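Local atomic coordinates of prephenate dehydrogenase (Corynebacterium glutamicum ATCC 13032, PDB entry 3KTD), a protein that probably catalyses the NAD(P)+-dependent oxidative decarboxylation of prephenate to 4-hydroxyphenylpyruvate, a step of tyrosine biosynthesis. Residues S22-L27 with E50-S55. Residues are numbered along the deposited sequence; the frame is centred on the assembly and turned at random.
Sequences SLLRDL and EGFDVS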
# COMPACT_ATOMS: atom_id res chain seq x y z
N SER A 22 2.21 20.16 15.66
CA SER A 22 3.51 19.89 15.05
C SER A 22 4.15 21.14 14.45
O SER A 22 5.37 21.28 14.46
CB SER A 22 3.37 18.86 13.93
OG SER A 22 3.07 17.59 14.45
N LEU A 23 3.32 22.02 13.90
CA LEU A 23 3.79 23.27 13.34
C LEU A 23 4.26 24.18 14.47
O LEU A 23 5.31 24.78 14.36
CB LEU A 23 2.67 23.92 12.52
CG LEU A 23 2.99 25.25 11.82
CD1 LEU A 23 4.00 25.06 10.70
CD2 LEU A 23 1.70 25.87 11.29
N LEU A 24 3.49 24.26 15.55
CA LEU A 24 3.84 25.10 16.68
C LEU A 24 5.17 24.65 17.25
O LEU A 24 6.04 25.48 17.56
CB LEU A 24 2.77 25.03 17.78
CG LEU A 24 3.03 25.78 19.10
CD1 LEU A 24 2.81 27.25 18.94
CD2 LEU A 24 2.13 25.25 20.20
N ARG A 25 5.33 23.33 17.39
CA ARG A 25 6.55 22.77 17.97
C ARG A 25 7.77 23.05 17.09
O ARG A 25 8.82 23.44 17.62
CB ARG A 25 6.41 21.26 18.19
CG ARG A 25 5.50 20.82 19.33
CD ARG A 25 5.44 19.29 19.36
NE ARG A 25 4.68 18.74 20.48
CZ ARG A 25 5.12 18.65 21.73
NH1 ARG A 25 6.32 19.11 22.07
NH2 ARG A 25 4.33 18.12 22.67
N ASP A 26 7.64 22.83 15.78
CA ASP A 26 8.77 23.04 14.87
C ASP A 26 9.15 24.52 14.76
O ASP A 26 10.33 24.86 14.67
CB ASP A 26 8.48 22.46 13.47
CG ASP A 26 8.62 20.94 13.41
OD1 ASP A 26 9.32 20.35 14.27
OD2 ASP A 26 8.05 20.33 12.47
N LEU A 27 8.15 25.40 14.77
CA LEU A 27 8.39 26.84 14.71
C LEU A 27 9.06 27.33 15.98
O LEU A 27 9.87 28.25 15.94
CB LEU A 27 7.09 27.61 14.49
CG LEU A 27 6.50 27.58 13.08
CD1 LEU A 27 5.18 28.32 13.05
CD2 LEU A 27 7.47 28.17 12.06
N GLU A 50 4.34 22.93 29.06
CA GLU A 50 5.54 22.39 28.42
C GLU A 50 6.45 23.50 27.86
O GLU A 50 7.56 23.22 27.39
CB GLU A 50 5.15 21.40 27.31
CG GLU A 50 6.30 20.59 26.72
CD GLU A 50 5.82 19.56 25.71
OE1 GLU A 50 4.59 19.40 25.56
OE2 GLU A 50 6.67 18.90 25.07
N GLY A 51 5.99 24.76 27.92
CA GLY A 51 6.77 25.91 27.46
C GLY A 51 6.15 26.70 26.32
O GLY A 51 6.61 27.81 26.02
N PHE A 52 5.12 26.15 25.67
CA PHE A 52 4.49 26.80 24.51
C PHE A 52 3.51 27.91 24.89
O PHE A 52 3.00 27.95 26.00
CB PHE A 52 3.79 25.75 23.66
CG PHE A 52 4.69 24.65 23.21
CD1 PHE A 52 5.62 24.87 22.21
CD2 PHE A 52 4.61 23.40 23.78
CE1 PHE A 52 6.46 23.86 21.79
CE2 PHE A 52 5.45 22.37 23.36
CZ PHE A 52 6.37 22.60 22.36
N ASP A 53 3.25 28.80 23.94
CA ASP A 53 2.34 29.94 24.16
C ASP A 53 0.97 29.64 23.53
O ASP A 53 0.72 29.93 22.36
CB ASP A 53 2.98 31.22 23.58
CG ASP A 53 2.13 32.45 23.79
OD1 ASP A 53 0.97 32.28 24.22
OD2 ASP A 53 2.60 33.59 23.53
N VAL A 54 0.07 29.07 24.34
CA VAL A 54 -1.22 28.58 23.87
C VAL A 54 -2.37 29.07 24.74
O VAL A 54 -2.21 29.28 25.93
CB VAL A 54 -1.21 27.03 23.83
CG1 VAL A 54 -2.54 26.49 23.37
CG2 VAL A 54 -0.10 26.52 22.92
N SER A 55 -3.54 29.25 24.12
CA SER A 55 -4.74 29.71 24.81
C SER A 55 -5.95 28.88 24.37
O SER A 55 -5.91 28.20 23.35
CB SER A 55 -4.99 31.19 24.51
OG SER A 55 -6.21 31.65 25.08
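R25 reaches from helix 18-29 past the ring of F52 to the carboxylate of E50. Its CB leads to CG, set anti to the carbonyl carbon (chi1 -72°), and R25 CG rests 3.6 Å from F52 CZ. The chain then runs extended through CD to NE, which is hydrogen-bonded to S137 OG. At the tip, R25 NH1 lies at the ring edge, 3.5 Å from F52 CZ; the two planes stand nearly perpendicular (84°), so the ring edge, at F52 CE2, faces the flat of the guanidinium. A salt bridge to E50 uses both terminal nitrogens, one to each oxygen: R25 NH1 gives E50 OE2 a fairly straight bond of 3.0 Å, from above the carboxylate plane, while R25 NH2 gives E50 OE1 a more bent one of 3.2 Å on the syn side. Deeper in, L24 CD2 lies 3.9 Å from F52 CB, coming obliquely to the ring, and meets V54 CG2 at 3.7 Å. H28 and W134 add aromatic contacts to F52. G51, with positive phi, ends helix 41-49 in a Schellman motif. The contact joins helix 18-29, which begins within a probable GxGxxG motif, to the connection entering the edge strand 54-55 of a Rossmann-type nucleotide-binding domain.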